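Local structure of heme oxygenase 1 (Synechocystis sp., 1WE1) at residues A[54-59]-A[108-113]; A[99-104]-A[199-204]; A[79-84]-A[90-95]; A[129-134]-A[153-158]. The protein binds heme and, as in other heme oxygenases, opens its ring with dioxygen and reducing equivalents to release biliverdin IXalpha, carbon monoxide and iron. All coordinates share one frame; numbering follows the deposited sequence.

Contact 1 (A[54-59]-A[108-113])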
# COMPACT_ATOMS: atom_id res chain seq x y z
N GLU A 54 -4.31 -6.31 -8.37
CA GLU A 54 -5.75 -6.43 -8.65
C GLU A 54 -6.08 -7.20 -9.92
O GLU A 54 -7.13 -7.84 -10.02
CB GLU A 54 -6.39 -5.04 -8.66
CG GLU A 54 -6.85 -4.62 -7.28
CD GLU A 54 -6.61 -3.16 -6.97
OE1 GLU A 54 -7.04 -2.30 -7.78
OE2 GLU A 54 -6.01 -2.87 -5.92
N GLU A 55 -5.18 -7.14 -10.90
CA GLU A 55 -5.38 -7.87 -12.14
C GLU A 55 -5.21 -9.38 -11.88
O GLU A 55 -6.07 -10.19 -12.23
CB GLU A 55 -4.37 -7.41 -13.19
CG GLU A 55 -4.52 -8.02 -14.56
CD GLU A 55 -3.55 -7.41 -15.56
OE1 GLU A 55 -2.56 -8.09 -15.94
OE2 GLU A 55 -3.77 -6.24 -15.96
N GLU A 56 -4.10 -9.75 -11.24
CA GLU A 56 -3.80 -11.14 -10.92
C GLU A 56 -4.84 -11.72 -9.96
O GLU A 56 -5.27 -12.86 -10.12
CB GLU A 56 -2.40 -11.27 -10.30
CG GLU A 56 -1.23 -10.86 -11.20
CD GLU A 56 -1.01 -11.80 -12.38
OE1 GLU A 56 -1.74 -12.80 -12.49
OE2 GLU A 56 -0.10 -11.54 -13.20
N MET A 57 -5.24 -10.94 -8.98
CA MET A 57 -6.23 -11.42 -8.02
C MET A 57 -7.56 -11.76 -8.70
O MET A 57 -8.26 -12.68 -8.27
CB MET A 57 -6.45 -10.36 -6.94
CG MET A 57 -7.00 -10.92 -5.65
SD MET A 57 -5.77 -11.95 -4.83
CE MET A 57 -4.65 -10.67 -4.27
N ALA A 58 -7.91 -11.03 -9.75
CA ALA A 58 -9.15 -11.26 -10.48
C ALA A 58 -9.10 -12.58 -11.24
O ALA A 58 -10.14 -13.21 -11.47
CB ALA A 58 -9.44 -10.11 -11.43
N LYS A 59 -7.90 -12.99 -11.65
CA LYS A 59 -7.75 -14.26 -12.36
C LYS A 59 -8.04 -15.41 -11.39
O LYS A 59 -8.48 -16.48 -11.80
CB LYS A 59 -6.33 -14.46 -12.89
CG LYS A 59 -5.93 -13.58 -14.04
CD LYS A 59 -4.78 -14.24 -14.81
CE LYS A 59 -3.64 -14.68 -13.88
NZ LYS A 59 -2.54 -15.36 -14.62
N ARG A 108 7.78 -8.72 -8.22
CA ARG A 108 7.54 -9.77 -7.25
C ARG A 108 6.08 -10.26 -7.29
O ARG A 108 5.83 -11.46 -7.23
CB ARG A 108 7.88 -9.30 -5.83
CG ARG A 108 7.39 -10.27 -4.75
CD ARG A 108 8.03 -11.64 -4.91
NE ARG A 108 9.47 -11.55 -4.71
CZ ARG A 108 10.08 -11.61 -3.52
NH1 ARG A 108 11.40 -11.51 -3.45
NH2 ARG A 108 9.37 -11.82 -2.42
N VAL A 109 5.14 -9.32 -7.36
CA VAL A 109 3.72 -9.68 -7.40
C VAL A 109 3.45 -10.63 -8.56
O VAL A 109 2.82 -11.68 -8.39
CB VAL A 109 2.83 -8.41 -7.57
CG1 VAL A 109 1.37 -8.81 -7.73
CG2 VAL A 109 2.98 -7.50 -6.36
N ARG A 110 3.95 -10.26 -9.73
CA ARG A 110 3.78 -11.04 -10.94
C ARG A 110 4.44 -12.40 -10.84
O ARG A 110 3.90 -13.40 -11.33
CB ARG A 110 4.34 -10.25 -12.13
CG ARG A 110 3.43 -9.12 -12.58
CD ARG A 110 2.10 -9.68 -13.04
NE ARG A 110 1.04 -8.69 -13.26
CZ ARG A 110 1.16 -7.62 -14.05
NH1 ARG A 110 2.29 -7.39 -14.71
NH2 ARG A 110 0.13 -6.80 -14.19
N GLN A 111 5.61 -12.44 -10.21
CA GLN A 111 6.36 -13.69 -10.06
C GLN A 111 5.56 -14.63 -9.18
O GLN A 111 5.25 -15.77 -9.55
CB GLN A 111 7.72 -13.41 -9.42
CG GLN A 111 8.83 -14.34 -9.87
CD GLN A 111 8.37 -15.78 -10.03
OE1 GLN A 111 8.21 -16.29 -11.14
NE2 GLN A 111 8.15 -16.45 -8.90
N VAL A 112 5.25 -14.16 -7.98
CA VAL A 112 4.51 -14.93 -7.03
C VAL A 112 3.21 -15.46 -7.64
O VAL A 112 2.79 -16.58 -7.34
CB VAL A 112 4.22 -14.07 -5.78
CG1 VAL A 112 2.90 -14.48 -5.14
CG2 VAL A 112 5.36 -14.23 -4.78
N ALA A 113 2.59 -14.68 -8.51
CA ALA A 113 1.34 -15.11 -9.13
C ALA A 113 1.51 -16.26 -10.12
O ALA A 113 0.54 -16.93 -10.46
CB ALA A 113 0.66 -13.93 -9.83
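Glu56 and Ala113 face each other where two helical segments run almost the same way, their axes 15° apart in direction and 10.4 Å apart at the closest. That is a fairly wide spacing, and at this level it is bridged mainly by polar chains. Ala113 CB lies 3.7 Å from Glu56 CD, so the methyl packs against the carboxylate of a buried acid. Glu56 folds back at its second torsion, which brings the carboxylate to the NE of Arg110, the two flat groups standing 70° apart. Glu56 OE2 pairs with Arg110 NE in a salt bridge, although the exact place of this oxygen is less certain. Arg110 also bends beyond CG, bringing its guanidinium back toward helix 36-59. There Glu55 reaches out to meet it: with CG anti to its backbone N (chi1 -176°) and the chain extended beyond, Glu55 OE1 comes to 3.5 Å from Arg110 NH2. This oxygen sits well out of the guanidinium plane, so the attraction is one of charge rather than a directed N-H bond. Within its own helix, Glu56 OE1 also forms a salt bridge with Lys59 NZ at 3.4 Å, and two positive groups thus probably offset the charge of Glu56. The result is an interhelical salt-bridge network joining helices 36-59 and 100-115 of the all-helical heme oxygenase fold.

Contact 2 (A[99-104]-A[199-204]). With HEM (protoporphyrin IX containing Fe), chain H.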
# COMPACT_ATOMS: atom_id res chain seq x y z
N SER A 99 9.36 3.86 -10.40
CA SER A 99 10.78 3.82 -10.02
C SER A 99 11.31 2.38 -10.02
O SER A 99 10.53 1.42 -10.14
CB SER A 99 10.96 4.42 -8.64
OG SER A 99 10.52 3.50 -7.67
N ALA A 100 12.62 2.22 -9.86
CA ALA A 100 13.21 0.88 -9.83
C ALA A 100 12.64 0.04 -8.69
O ALA A 100 12.29 -1.11 -8.89
CB ALA A 100 14.74 0.96 -9.71
N ALA A 101 12.52 0.61 -7.49
CA ALA A 101 11.98 -0.14 -6.37
C ALA A 101 10.54 -0.51 -6.67
O ALA A 101 10.09 -1.62 -6.37
CB ALA A 101 12.03 0.69 -5.10
N GLY A 102 9.81 0.43 -7.26
CA GLY A 102 8.43 0.17 -7.60
C GLY A 102 8.33 -0.95 -8.60
O GLY A 102 7.41 -1.76 -8.54
N GLN A 103 9.27 -1.00 -9.54
CA GLN A 103 9.25 -2.05 -10.56
C GLN A 103 9.55 -3.40 -9.91
O GLN A 103 8.93 -4.41 -10.24
CB GLN A 103 10.28 -1.75 -11.65
CG GLN A 103 10.28 -2.76 -12.79
CD GLN A 103 8.96 -2.82 -13.54
OE1 GLN A 103 8.57 -1.87 -14.23
NE2 GLN A 103 8.26 -3.95 -13.41
N ALA A 104 10.50 -3.40 -8.98
CA ALA A 104 10.86 -4.63 -8.28
C ALA A 104 9.61 -5.12 -7.54
O ALA A 104 9.32 -6.32 -7.52
CB ALA A 104 12.00 -4.37 -7.29
N ASN A 199 8.03 -1.82 0.34
CA ASN A 199 7.36 -0.54 0.50
C ASN A 199 8.40 0.41 1.05
O ASN A 199 8.54 1.55 0.59
CB ASN A 199 6.20 -0.68 1.49
CG ASN A 199 4.97 -1.25 0.85
OD1 ASN A 199 4.23 -0.55 0.20
ND2 ASN A 199 4.77 -2.55 1.01
N MET A 200 9.16 -0.07 2.02
CA MET A 200 10.18 0.72 2.65
C MET A 200 11.24 1.19 1.65
O MET A 200 11.77 2.29 1.78
CB MET A 200 10.83 -0.06 3.78
CG MET A 200 9.89 -0.33 4.94
SD MET A 200 10.75 -0.73 6.47
CE MET A 200 10.72 -2.55 6.42
N LYS A 201 11.53 0.37 0.64
CA LYS A 201 12.52 0.77 -0.34
C LYS A 201 12.00 1.91 -1.22
O LYS A 201 12.76 2.78 -1.64
CB LYS A 201 12.97 -0.43 -1.18
CG LYS A 201 14.28 -0.14 -1.91
CD LYS A 201 14.96 -1.38 -2.45
CE LYS A 201 16.27 -1.01 -3.14
NZ LYS A 201 17.15 -2.19 -3.41
N MET A 202 10.70 1.91 -1.50
CA MET A 202 10.11 2.99 -2.29
C MET A 202 10.23 4.31 -1.51
O MET A 202 10.54 5.36 -2.10
CB MET A 202 8.65 2.69 -2.61
CG MET A 202 8.46 1.58 -3.62
SD MET A 202 6.75 1.33 -4.19
CE MET A 202 5.93 0.85 -2.66
N PHE A 203 10.01 4.25 -0.20
CA PHE A 203 10.09 5.44 0.65
C PHE A 203 11.50 6.00 0.68
O PHE A 203 11.70 7.21 0.56
CB PHE A 203 9.69 5.12 2.10
CG PHE A 203 8.28 4.62 2.26
CD1 PHE A 203 7.28 4.97 1.35
CD2 PHE A 203 7.94 3.85 3.37
CE1 PHE A 203 5.96 4.55 1.55
CE2 PHE A 203 6.62 3.42 3.59
CZ PHE A 203 5.63 3.77 2.68
N ASN A 204 12.48 5.12 0.86
CA ASN A 204 13.88 5.54 0.89
C ASN A 204 14.30 6.22 -0.42
O ASN A 204 15.14 7.12 -0.41
CB ASN A 204 14.78 4.34 1.20
CG ASN A 204 14.73 3.94 2.65
OD1 ASN A 204 14.80 4.79 3.55
ND2 ASN A 204 14.62 2.63 2.91
CHA HEM H . -1.85 -1.64 10.91
CHB HEM H . 0.55 -2.15 6.74
CHC HEM H . 2.89 1.98 7.78
CHD HEM H . -0.58 3.05 10.92
C1A HEM H . -1.32 -2.25 9.75
C2A HEM H . -1.58 -3.60 9.28
C3A HEM H . -0.86 -3.76 8.12
C4A HEM H . -0.22 -2.46 7.86
CMA HEM H . -0.74 -4.97 7.25
CAA HEM H . -2.53 -4.60 9.92
CBA HEM H . -1.99 -5.30 11.19
CGA HEM H . -2.88 -6.25 11.76
O1A HEM H . -2.63 -7.49 11.51
O2A HEM H . -3.87 -5.93 12.46
C1B HEM H . 1.45 -1.07 6.67
C2B HEM H . 2.49 -0.92 5.65
C3B HEM H . 3.11 0.27 5.91
C4B HEM H . 2.49 0.80 7.12
CMB HEM H . 2.76 -1.91 4.55
CAB HEM H . 4.18 0.98 5.11
CBB HEM H . 5.53 0.23 5.03
C1C HEM H . 2.11 2.68 8.67
C2C HEM H . 2.31 4.07 9.06
C3C HEM H . 1.48 4.26 10.11
C4C HEM H . 0.57 3.14 10.15
CMC HEM H . 3.28 5.03 8.39
CAC HEM H . 1.50 5.44 11.09
CBC HEM H . 0.58 6.59 10.60
C1D HEM H . -1.27 1.85 11.20
C2D HEM H . -2.34 1.74 12.20
C3D HEM H . -2.73 0.43 12.16
C4D HEM H . -1.85 -0.26 11.18
CMD HEM H . -2.81 2.88 13.04
CAD HEM H . -3.81 -0.28 12.93
CBD HEM H . -3.26 -1.01 14.24
CGD HEM H . -4.20 -1.90 14.81
O1D HEM H . -4.90 -2.68 14.06
O2D HEM H . -4.35 -1.95 16.06
NA HEM H . -0.47 -1.58 8.89
NB HEM H . 1.45 -0.01 7.55
NC HEM H . 0.99 2.13 9.32
ND HEM H . -1.03 0.63 10.58
FE HEM H . 0.23 0.28 9.10
O HOH W 1 -1.04 0.81 7.95
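Ala101 puts its methyl between two neighbouring side chains of the other helix: Ala101 CB is 4.0 Å from Met202 CG and equally 4.0 Å from Lys201 CG. Only the first methylenes of the lysine take part, its extended chain carrying on past the methyl. Met202 runs alongside, CG anti to its carbonyl carbon (chi1 -72°), and lays its sulfur against the backbone of Gly102, the residue after Ala101, with Met202 SD 4.0 Å from Gly102 CA. With Ala101 and Gly102 at the interface, the axes of the two short segments come within 8.7 Å of each other while running in nearly opposite directions at 168°. This is close antiparallel helix packing, made by van der Waals contact and placed right at the start of helix 100-115. Ser99 is the N-cap of that helix: Ser99 OG takes the N-H of Gly102 at 3.2 Å, which fixes the first turn on which Ala101 and Gly102 sit. Glu205, just beyond Asn204, adds to this from the opposing helix by bonding to Ser99 OG and Ala101 N. The reverse side of helix 182-205 belongs to the heme pocket. There Asn199 CB and Phe203 CE2 each lie 3.7 Å from the vinyl carbon CBB of the heme, and Asn199 ND2 is held in turn by Ala195 O and Tyr105 OH.

Contact 3 (A[79-84]-A[90-95]); sequences SLEQDL and SNWRQE
The indole of Trp92 has Leu84 on one face and its own neighbour Arg93 on the other. Leu84 CB stands 3.5 Å above the ring plane, displaced toward the rim, and the carbonyl oxygen of Glu81 lies over the same face. Opposite, Arg93 folds back along the ring: Arg93 CD covers that face near its rim, and Trp92 CZ2 sits 3.1 Å above the plane of the guanidinium. The six-membered part of the indole makes the closest touches with helix 77-88. Leu84 CD1 approaches Trp92 CZ3 obliquely at 3.5 Å, and the aliphatic part of Glu81 adds CG at 3.6 Å from Trp92 CH2. Trp92 CG sits between its backbone N and carbonyl carbon (chi1 71°), and from there the ring reaches helix 77-88. Without the indole, as with an alanine here, Leu84 and the methylenes of Glu81 would probably face a gap and Arg93 would be set free to turn. Beyond the ring, Glu81 OE1 and Arg93 NH1 are 4.4 Å apart, too far for a salt bridge, while Glu81 OE1 bonds to Tyr47 OH of helix 36-59. Chemically, then, the contact is mainly apolar, with charges at its margin: the short helix 92-95 packs on helix 77-88 chiefly through one aromatic ring, and the charges beside it are likely to contribute only a weak, undirected attraction.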
# COMPACT_ATOMS: atom_id res chain seq x y z
N SER A 79 -9.20 4.58 -7.61
CA SER A 79 -9.08 5.71 -6.69
C SER A 79 -7.69 6.33 -6.83
O SER A 79 -7.54 7.55 -6.71
CB SER A 79 -9.31 5.26 -5.24
OG SER A 79 -8.18 4.59 -4.69
N LEU A 80 -6.70 5.49 -7.09
CA LEU A 80 -5.32 5.94 -7.24
C LEU A 80 -5.16 6.69 -8.58
O LEU A 80 -4.31 7.58 -8.71
CB LEU A 80 -4.39 4.72 -7.18
CG LEU A 80 -3.17 4.70 -6.25
CD1 LEU A 80 -3.39 5.51 -4.98
CD2 LEU A 80 -2.88 3.25 -5.90
N GLU A 81 -5.98 6.32 -9.56
CA GLU A 81 -5.92 7.02 -10.84
C GLU A 81 -6.49 8.41 -10.61
O GLU A 81 -6.05 9.39 -11.21
CB GLU A 81 -6.75 6.30 -11.90
CG GLU A 81 -6.14 4.99 -12.37
CD GLU A 81 -6.87 4.40 -13.56
OE1 GLU A 81 -6.37 3.40 -14.13
OE2 GLU A 81 -7.95 4.92 -13.92
N GLN A 82 -7.48 8.48 -9.73
CA GLN A 82 -8.10 9.76 -9.40
C GLN A 82 -7.07 10.67 -8.75
O GLN A 82 -7.03 11.87 -9.03
CB GLN A 82 -9.31 9.54 -8.49
CG GLN A 82 -10.58 9.19 -9.27
CD GLN A 82 -11.75 8.75 -8.38
OE1 GLN A 82 -11.95 9.28 -7.29
NE2 GLN A 82 -12.53 7.78 -8.86
N ASP A 83 -6.22 10.10 -7.91
CA ASP A 83 -5.19 10.89 -7.26
C ASP A 83 -4.11 11.37 -8.23
O ASP A 83 -3.60 12.47 -8.09
CB ASP A 83 -4.57 10.08 -6.11
CG ASP A 83 -5.49 9.99 -4.89
OD1 ASP A 83 -5.10 9.33 -3.90
OD2 ASP A 83 -6.59 10.58 -4.92
N LEU A 84 -3.75 10.54 -9.21
CA LEU A 84 -2.74 10.93 -10.20
C LEU A 84 -3.27 12.11 -11.01
O LEU A 84 -2.53 13.05 -11.34
CB LEU A 84 -2.42 9.74 -11.13
CG LEU A 84 -1.64 8.58 -10.48
CD1 LEU A 84 -1.77 7.28 -11.29
CD2 LEU A 84 -0.19 8.99 -10.32
N SER A 90 -4.70 16.33 -16.17
CA SER A 90 -5.23 15.59 -17.31
C SER A 90 -4.25 14.76 -18.12
O SER A 90 -4.63 13.71 -18.64
CB SER A 90 -5.97 16.55 -18.24
OG SER A 90 -7.13 17.05 -17.60
N ASN A 91 -3.01 15.20 -18.26
CA ASN A 91 -2.07 14.41 -19.04
C ASN A 91 -1.32 13.40 -18.16
O ASN A 91 -0.23 12.95 -18.53
CB ASN A 91 -1.03 15.31 -19.74
CG ASN A 91 -1.66 16.36 -20.64
OD1 ASN A 91 -2.69 16.12 -21.29
ND2 ASN A 91 -1.04 17.52 -20.71
N TRP A 92 -1.90 13.02 -17.01
CA TRP A 92 -1.22 12.09 -16.11
C TRP A 92 -0.76 10.76 -16.71
O TRP A 92 0.29 10.26 -16.32
CB TRP A 92 -2.03 11.80 -14.83
CG TRP A 92 -3.28 10.96 -15.00
CD1 TRP A 92 -4.54 11.41 -15.27
CD2 TRP A 92 -3.37 9.53 -14.90
NE1 TRP A 92 -5.42 10.35 -15.34
CE2 TRP A 92 -4.73 9.19 -15.12
CE3 TRP A 92 -2.44 8.51 -14.65
CZ2 TRP A 92 -5.19 7.85 -15.09
CZ3 TRP A 92 -2.90 7.18 -14.63
CH2 TRP A 92 -4.26 6.87 -14.85
N ARG A 93 -1.51 10.20 -17.65
CA ARG A 93 -1.10 8.93 -18.26
C ARG A 93 0.30 9.10 -18.84
O ARG A 93 1.09 8.16 -18.87
CB ARG A 93 -2.04 8.52 -19.41
CG ARG A 93 -3.18 7.54 -19.09
CD ARG A 93 -4.19 8.11 -18.12
NE ARG A 93 -5.56 7.56 -18.24
CZ ARG A 93 -5.89 6.27 -18.09
NH1 ARG A 93 -4.97 5.35 -17.83
NH2 ARG A 93 -7.15 5.91 -18.17
N GLN A 94 0.60 10.31 -19.29
CA GLN A 94 1.88 10.61 -19.92
C GLN A 94 2.98 11.07 -18.97
O GLN A 94 4.16 11.00 -19.31
CB GLN A 94 1.70 11.66 -21.01
CG GLN A 94 0.39 11.58 -21.80
CD GLN A 94 0.28 12.63 -22.90
OE1 GLN A 94 -0.81 12.96 -23.37
NE2 GLN A 94 1.43 13.16 -23.33
N GLU A 95 2.62 11.54 -17.78
CA GLU A 95 3.61 12.02 -16.82
C GLU A 95 4.00 11.02 -15.73
O GLU A 95 5.10 11.09 -15.18
CB GLU A 95 3.12 13.31 -16.15
CG GLU A 95 3.73 14.58 -16.70
CD GLU A 95 3.36 14.83 -18.15
OE1 GLU A 95 2.15 14.99 -18.44
OE2 GLU A 95 4.27 14.88 -19.00

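Contact 4 (A[129-134]-A[153-158]). With HEM (protoporphyrin IX containing Fe), chain H.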
# COMPACT_ATOMS: atom_id res chain seq x y z
N LEU A 129 -5.09 -4.61 4.21
CA LEU A 129 -5.40 -4.54 5.64
C LEU A 129 -4.71 -3.36 6.30
O LEU A 129 -5.15 -2.87 7.34
CB LEU A 129 -5.06 -5.86 6.37
CG LEU A 129 -5.63 -5.99 7.80
CD1 LEU A 129 -7.07 -5.49 7.83
CD2 LEU A 129 -5.57 -7.45 8.28
N GLY A 130 -3.63 -2.89 5.69
CA GLY A 130 -2.93 -1.73 6.22
C GLY A 130 -3.65 -0.46 5.80
O GLY A 130 -3.79 0.47 6.60
N ASP A 131 -4.09 -0.42 4.55
CA ASP A 131 -4.82 0.72 4.02
C ASP A 131 -6.09 0.91 4.84
O ASP A 131 -6.50 2.03 5.15
CB ASP A 131 -5.27 0.48 2.57
CG ASP A 131 -4.11 0.37 1.60
OD1 ASP A 131 -3.08 1.03 1.82
OD2 ASP A 131 -4.26 -0.37 0.60
N LEU A 132 -6.69 -0.21 5.19
CA LEU A 132 -7.93 -0.23 5.93
C LEU A 132 -7.75 0.27 7.35
O LEU A 132 -8.60 0.98 7.87
CB LEU A 132 -8.48 -1.65 5.94
CG LEU A 132 -9.99 -1.87 6.00
CD1 LEU A 132 -10.72 -1.02 4.97
CD2 LEU A 132 -10.26 -3.34 5.74
N SER A 133 -6.63 -0.08 7.97
CA SER A 133 -6.38 0.30 9.35
C SER A 133 -5.74 1.67 9.58
O SER A 133 -6.04 2.34 10.58
CB SER A 133 -5.50 -0.75 10.02
OG SER A 133 -6.04 -2.05 9.83
N GLY A 134 -4.85 2.07 8.67
CA GLY A 134 -4.18 3.36 8.80
C GLY A 134 -4.76 4.45 7.93
O GLY A 134 -4.50 5.63 8.13
N THR A 153 -6.77 12.57 -2.02
CA THR A 153 -6.78 11.53 -1.00
C THR A 153 -7.81 10.44 -1.25
O THR A 153 -8.24 9.76 -0.33
CB THR A 153 -7.02 12.12 0.40
OG1 THR A 153 -8.25 12.86 0.40
CG2 THR A 153 -5.88 13.04 0.80
N ALA A 154 -8.22 10.27 -2.50
CA ALA A 154 -9.21 9.25 -2.83
C ALA A 154 -8.74 7.84 -2.44
O ALA A 154 -9.56 6.93 -2.26
CB ALA A 154 -9.51 9.32 -4.32
N PHE A 155 -7.42 7.67 -2.31
CA PHE A 155 -6.80 6.39 -1.97
C PHE A 155 -7.11 5.89 -0.56
O PHE A 155 -7.15 4.69 -0.33
CB PHE A 155 -5.28 6.50 -2.14
CG PHE A 155 -4.53 5.27 -1.70
CD1 PHE A 155 -3.66 5.33 -0.62
CD2 PHE A 155 -4.68 4.06 -2.38
CE1 PHE A 155 -2.94 4.20 -0.23
CE2 PHE A 155 -3.96 2.92 -1.99
CZ PHE A 155 -3.09 2.99 -0.92
N TYR A 156 -7.31 6.80 0.37
CA TYR A 156 -7.60 6.44 1.76
C TYR A 156 -9.11 6.26 2.00
O TYR A 156 -9.54 5.92 3.11
CB TYR A 156 -7.03 7.53 2.67
CG TYR A 156 -5.56 7.80 2.48
CD1 TYR A 156 -4.59 6.91 2.96
CD2 TYR A 156 -5.12 8.93 1.79
CE1 TYR A 156 -3.23 7.14 2.77
CE2 TYR A 156 -3.75 9.18 1.60
CZ TYR A 156 -2.82 8.28 2.09
OH TYR A 156 -1.47 8.49 1.88
N GLU A 157 -9.91 6.49 0.97
CA GLU A 157 -11.36 6.38 1.10
C GLU A 157 -11.95 5.15 0.42
O GLU A 157 -11.94 5.04 -0.81
CB GLU A 157 -12.02 7.63 0.52
CG GLU A 157 -11.55 8.94 1.14
CD GLU A 157 -11.78 10.14 0.21
OE1 GLU A 157 -11.40 11.27 0.60
OE2 GLU A 157 -12.34 9.95 -0.90
N PHE A 158 -12.46 4.23 1.22
CA PHE A 158 -13.10 3.03 0.68
C PHE A 158 -14.58 3.36 0.54
O PHE A 158 -15.34 3.31 1.51
CB PHE A 158 -12.88 1.82 1.59
CG PHE A 158 -11.46 1.31 1.59
CD1 PHE A 158 -10.48 1.92 2.37
CD2 PHE A 158 -11.09 0.25 0.77
CE1 PHE A 158 -9.15 1.48 2.32
CE2 PHE A 158 -9.77 -0.19 0.71
CZ PHE A 158 -8.80 0.42 1.49
CHA HEM H . -1.85 -1.64 10.91
CHB HEM H . 0.55 -2.15 6.74
CHC HEM H . 2.89 1.98 7.78
CHD HEM H . -0.58 3.05 10.92
C1A HEM H . -1.32 -2.25 9.75
C2A HEM H . -1.58 -3.60 9.28
C3A HEM H . -0.86 -3.76 8.12
C4A HEM H . -0.22 -2.46 7.86
CMA HEM H . -0.74 -4.97 7.25
CAA HEM H . -2.53 -4.60 9.92
CBA HEM H . -1.99 -5.30 11.19
CGA HEM H . -2.88 -6.25 11.76
O1A HEM H . -2.63 -7.49 11.51
O2A HEM H . -3.87 -5.93 12.46
C1B HEM H . 1.45 -1.07 6.67
C2B HEM H . 2.49 -0.92 5.65
C3B HEM H . 3.11 0.27 5.91
C4B HEM H . 2.49 0.80 7.12
CMB HEM H . 2.76 -1.91 4.55
CAB HEM H . 4.18 0.98 5.11
CBB HEM H . 5.53 0.23 5.03
C1C HEM H . 2.11 2.68 8.67
C2C HEM H . 2.31 4.07 9.06
C3C HEM H . 1.48 4.26 10.11
C4C HEM H . 0.57 3.14 10.15
CMC HEM H . 3.28 5.03 8.39
CAC HEM H . 1.50 5.44 11.09
CBC HEM H . 0.58 6.59 10.60
C1D HEM H . -1.27 1.85 11.20
C2D HEM H . -2.34 1.74 12.20
C3D HEM H . -2.73 0.43 12.16
C4D HEM H . -1.85 -0.26 11.18
CMD HEM H . -2.81 2.88 13.04
CAD HEM H . -3.81 -0.28 12.93
CBD HEM H . -3.26 -1.01 14.24
CGD HEM H . -4.20 -1.90 14.81
O1D HEM H . -4.90 -2.68 14.06
O2D HEM H . -4.35 -1.95 16.06
NA HEM H . -0.47 -1.58 8.89
NB HEM H . 1.45 -0.01 7.55
NC HEM H . 0.99 2.13 9.32
ND HEM H . -1.03 0.63 10.58
FE HEM H . 0.23 0.28 9.10
O HOH W 1 -1.04 0.81 7.95
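The distal helix of the heme pocket, which carries the Gly-Asp-Leu-Ser-Gly-Gly sequence, turns its back on the loop after helix 120-146, where Asp131 and Leu132 meet Phe155 and Phe158. Leu132 CD1 sits over the middle of the Phe158 ring, 4.0 Å from its centroid and 12° off the normal, a well-centred CH-pi contact. The edge of that ring faces Asp131, with Phe158 CZ 3.7 Å from Asp131 CB near the ring plane. Asp131 CG is anti to the carbonyl carbon (chi1 -66°), which brings the carboxylate to Phe155: Asp131 OD1 is 3.4 Å from Phe155 CZ, and the carboxylate and ring planes are 76° apart. Its oxygens are claimed from outside, OD2 by Tyr50 OH and OD1 by Arg127 in a salt bridge. Were an alanine to replace Asp131, Arg127 and Tyr50 would probably be left without their acid and a gap would open beside Phe155. The other side of the helix is the heme site itself. With no side chain at Gly130, the backbone presses onto the porphyrin, Gly130 CA lying 3.3 Å from HEM C4A. Gly130 O accepts a hydrogen bond at 3.1 Å from water 1, which is bound to the heme iron at 1.8 Å; His17 is the protein's axial ligand. Ser133 rests CB against HEM CAD at 3.4 Å. Its OG donates to Leu129 O at 2.8 Å, almost straight in line with the carbonyl, and has a weak hydrogen bond to Lys168 NZ, of a heme-binding residue.

Overall arrangement
From the N terminus, helix 36-59 opens contact 1, which closes when helix 100-115 comes alongside. Inside that loop lies contact 3, a short local closure between helix 77-88 and the short helix 92-95. Contact 2 opens at 99-104, still within the loop of contact 1, and closes only at 199-204, so contacts 1 and 2 cross and share helix 100-115. Contact 4, joining helix 120-146 to the loop behind it, is nested within contact 2. Contacts 3 and 4 touch directly, with both carboxylate oxygens of Asp83 probably bonded to the backbone nitrogens of Ala154 and Phe155. Contacts 2 and 4 both reach the heme, their centres about 20 Å apart.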